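Local structure of binary enterotoxin of Clostridium perfringens component a (5GTT) at residues Gly332-Val337 / Gly390-Ile395. The protein is component a of a binary enterotoxin and, as a member of the ADP-ribosyltransferase exoenzyme family, probably transfers ADP-ribose from NAD to a host protein. Numbering follows the deposited sequence.
Sequences GKTIPV and GYSYKI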
ATOM      1  N   GLY A 332       7.527 -12.526  -2.232  1.00 39.59           N
ATOM      2  CA  GLY A 332       7.631 -12.804  -3.656  1.00 37.56           C
ATOM      3  C   GLY A 332       6.906 -14.043  -4.146  1.00 40.96           C
ATOM      4  O   GLY A 332       7.036 -14.425  -5.314  1.00 35.94           O
ATOM      5  N   LYS A 333       6.126 -14.676  -3.277  1.00 36.63           N
ATOM      6  CA  LYS A 333       5.477 -15.925  -3.656  1.00 32.00           C
ATOM      7  C   LYS A 333       4.116 -15.669  -4.274  1.00 39.42           C
ATOM      8  O   LYS A 333       3.467 -14.649  -3.999  1.00 35.48           O
ATOM      9  CB  LYS A 333       5.330 -16.865  -2.455  1.00 36.14           C
ATOM     10  CG  LYS A 333       6.644 -17.393  -1.892  1.00 42.62           C
ATOM     11  CD  LYS A 333       7.510 -18.015  -2.972  1.00 44.44           C
ATOM     12  CE  LYS A 333       8.685 -18.758  -2.375  1.00 48.69           C
ATOM     13  NZ  LYS A 333       9.598 -17.830  -1.669  1.00 51.83           N
ATOM     14  N   THR A 334       3.703 -16.598  -5.133  1.00 40.27           N
ATOM     15  CA  THR A 334       2.366 -16.580  -5.695  1.00 35.37           C
ATOM     16  C   THR A 334       1.450 -17.520  -4.924  1.00 36.18           C
ATOM     17  O   THR A 334       1.734 -18.705  -4.771  1.00 43.93           O
ATOM     18  CB  THR A 334       2.369 -16.970  -7.185  1.00 35.66           C
ATOM     19  OG1 THR A 334       3.141 -16.013  -7.920  1.00 33.66           O
ATOM     20  CG2 THR A 334       0.939 -16.993  -7.733  1.00 30.30           C
ATOM     21  N   ILE A 335       0.346 -16.962  -4.446  1.00 38.88           N
ATOM     22  CA  ILE A 335      -0.652 -17.659  -3.647  1.00 36.01           C
ATOM     23  C   ILE A 335      -1.890 -17.952  -4.474  1.00 32.91           C
ATOM     24  O   ILE A 335      -2.585 -17.030  -4.884  1.00 32.80           O
ATOM     25  CB  ILE A 335      -1.093 -16.824  -2.436  1.00 33.11           C
ATOM     26  CG1 ILE A 335       0.121 -16.230  -1.703  1.00 40.59           C
ATOM     27  CG2 ILE A 335      -1.984 -17.657  -1.511  1.00 29.15           C
ATOM     28  CD1 ILE A 335       1.091 -17.259  -1.186  1.00 45.80           C
ATOM     29  N   PRO A 336      -2.184 -19.233  -4.706  1.00 33.08           N
ATOM     30  CA  PRO A 336      -3.413 -19.565  -5.428  1.00 37.48           C
ATOM     31  C   PRO A 336      -4.608 -19.533  -4.481  1.00 37.34           C
ATOM     32  O   PRO A 336      -4.469 -19.975  -3.348  1.00 40.80           O
ATOM     33  CB  PRO A 336      -3.134 -20.976  -5.953  1.00 41.49           C
ATOM     34  CG  PRO A 336      -2.186 -21.568  -4.950  1.00 43.09           C
ATOM     35  CD  PRO A 336      -1.418 -20.430  -4.313  1.00 37.76           C
ATOM     36  N   VAL A 337      -5.744 -18.993  -4.922  1.00 32.44           N
ATOM     37  CA  VAL A 337      -6.912 -18.856  -4.062  1.00 32.79           C
ATOM     38  C   VAL A 337      -8.141 -19.566  -4.658  1.00 36.90           C
ATOM     39  O   VAL A 337      -8.732 -19.096  -5.626  1.00 39.18           O
ATOM     40  CB  VAL A 337      -7.247 -17.372  -3.818  1.00 37.85           C
ATOM     41  CG1 VAL A 337      -8.362 -17.236  -2.788  1.00 42.29           C
ATOM     42  CG2 VAL A 337      -6.002 -16.614  -3.354  1.00 41.11           C
ATOM     43  N   GLY A 390     -10.808 -18.580  -7.703  1.00 34.65           N
ATOM     44  CA  GLY A 390      -9.886 -19.081  -8.711  1.00 34.58           C
ATOM     45  C   GLY A 390      -8.734 -18.170  -9.073  1.00 37.33           C
ATOM     46  O   GLY A 390      -7.887 -18.530  -9.894  1.00 39.04           O
ATOM     47  N   TYR A 391      -8.680 -16.987  -8.474  1.00 33.97           N
ATOM     48  CA  TYR A 391      -7.556 -16.105  -8.757  1.00 33.77           C
ATOM     49  C   TYR A 391      -6.317 -16.517  -7.974  1.00 34.20           C
ATOM     50  O   TYR A 391      -6.340 -17.479  -7.208  1.00 35.51           O
ATOM     51  CB  TYR A 391      -7.907 -14.648  -8.451  1.00 31.05           C
ATOM     52  CG  TYR A 391      -8.728 -13.966  -9.529  1.00 33.86           C
ATOM     53  CD1 TYR A 391      -8.161 -13.616 -10.755  1.00 29.63           C
ATOM     54  CD2 TYR A 391     -10.075 -13.677  -9.317  1.00 29.74           C
ATOM     55  CE1 TYR A 391      -8.918 -12.984 -11.732  1.00 36.10           C
ATOM     56  CE2 TYR A 391     -10.825 -13.044 -10.271  1.00 30.34           C
ATOM     57  CZ  TYR A 391     -10.256 -12.703 -11.486  1.00 32.71           C
ATOM     58  OH  TYR A 391     -11.037 -12.076 -12.448  1.00 28.07           O
ATOM     59  N   SER A 392      -5.232 -15.784  -8.205  1.00 37.51           N
ATOM     60  CA  SER A 392      -4.008 -15.911  -7.428  1.00 36.85           C
ATOM     61  C   SER A 392      -3.516 -14.517  -7.090  1.00 36.28           C
ATOM     62  O   SER A 392      -3.972 -13.545  -7.677  1.00 37.77           O
ATOM     63  CB  SER A 392      -2.933 -16.683  -8.198  1.00 31.74           C
ATOM     64  OG  SER A 392      -3.332 -18.028  -8.407  1.00 36.38           O
ATOM     65  N   TYR A 393      -2.593 -14.401  -6.144  1.00 34.71           N
ATOM     66  CA  TYR A 393      -1.952 -13.105  -5.939  1.00 29.34           C
ATOM     67  C   TYR A 393      -0.507 -13.302  -5.603  1.00 28.27           C
ATOM     68  O   TYR A 393      -0.141 -14.287  -5.002  1.00 30.42           O
ATOM     69  CB  TYR A 393      -2.649 -12.269  -4.851  1.00 28.99           C
ATOM     70  CG  TYR A 393      -2.709 -12.854  -3.448  1.00 31.93           C
ATOM     71  CD1 TYR A 393      -1.641 -12.698  -2.561  1.00 32.33           C
ATOM     72  CD2 TYR A 393      -3.846 -13.507  -2.991  1.00 35.47           C
ATOM     73  CE1 TYR A 393      -1.691 -13.204  -1.275  1.00 36.94           C
ATOM     74  CE2 TYR A 393      -3.917 -14.019  -1.689  1.00 33.79           C
ATOM     75  CZ  TYR A 393      -2.828 -13.862  -0.840  1.00 38.11           C
ATOM     76  OH  TYR A 393      -2.858 -14.358   0.440  1.00 38.75           O
ATOM     77  N   LYS A 394       0.327 -12.371  -6.031  1.00 31.88           N
ATOM     78  CA  LYS A 394       1.734 -12.449  -5.718  1.00 33.08           C
ATOM     79  C   LYS A 394       2.004 -11.508  -4.564  1.00 26.16           C
ATOM     80  O   LYS A 394       1.402 -10.443  -4.467  1.00 27.71           O
ATOM     81  CB  LYS A 394       2.584 -12.100  -6.934  1.00 33.30           C
ATOM     82  CG  LYS A 394       2.345 -10.711  -7.481  1.00 33.89           C
ATOM     83  CD  LYS A 394       3.260 -10.463  -8.677  1.00 37.50           C
ATOM     84  CE  LYS A 394       2.991  -9.117  -9.331  1.00 33.93           C
ATOM     85  NZ  LYS A 394       3.806  -8.040  -8.695  1.00 29.54           N
ATOM     86  N   ILE A 395       2.901 -11.904  -3.677  1.00 27.25           N
ATOM     87  CA  ILE A 395       3.221 -11.050  -2.548  1.00 30.94           C
ATOM     88  C   ILE A 395       4.370 -10.108  -2.915  1.00 34.13           C
ATOM     89  O   ILE A 395       5.477 -10.543  -3.239  1.00 32.12           O
ATOM     90  CB  ILE A 395       3.549 -11.896  -1.326  1.00 32.20           C
ATOM     91  CG1 ILE A 395       2.320 -12.726  -0.935  1.00 26.61           C
ATOM     92  CG2 ILE A 395       4.015 -11.023  -0.156  1.00 31.53           C
ATOM     93  CD1 ILE A 395       2.616 -13.798   0.110  1.00 31.47           C
TER
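The Tyr393 ring lies beside Ile335, whose CB sits over one ring face, 3.9 Å from the ring centroid and 14° off the normal, in a CH-pi contact. Ile335 CG1 covers the CE1 side of the ring, and Val337 CG2 approaches Tyr393 CE2 obliquely at 3.7 Å. Tyr393 CG stands between its own backbone N and carbonyl carbon (chi1 60°), which swings the ring across toward the neighbouring strand. Ile395 CD1 extends this apolar patch and meets Ile335 CG1. Trp330 of helix 320-330 packs against both isoleucines, while Leu360, Leu362 and Phe306 touch Tyr393.

The backbones are antiparallel. Ile335 and Tyr393 form a hydrogen-bonded pair. Ile335 N gives an almost straight bond to Tyr393 O (2.8 Å, 178°), and Tyr393 N returns one to Ile335 O. The ladder continues with Ile395 N to Lys333 O and Val337 N to Tyr391 O. Gly390 N then bonds Val337 O at 3.0 Å. Gly390 and Tyr391 thus both face Val337 in a G1 beta bulge. Gly332 N makes a weak bond to Ile395 O at the far end.

The other face carries Thr334, Pro336, Ser392 and Lys394. There Ser392 OG lies 3.4 Å from Pro336 CA, and Thr334 CG2 meets Ser392 CB at 3.9 Å. Lys394 NZ forms a salt bridge with Asp396 OD1 and a hydrogen bond to Asp132 O.

Strand 334-336 is one of the two edge strands of the five-stranded sheet in this ADP-ribosyltransferase unit. The side chain of Val337 is about 4 Å from that of Thr339, an NAD-binding residue, and that of Tyr393 about 6 Å from Glu305, another. Main-chain bonds set the register with 392-403, while apolar packing covers one face of the Tyr393 ring.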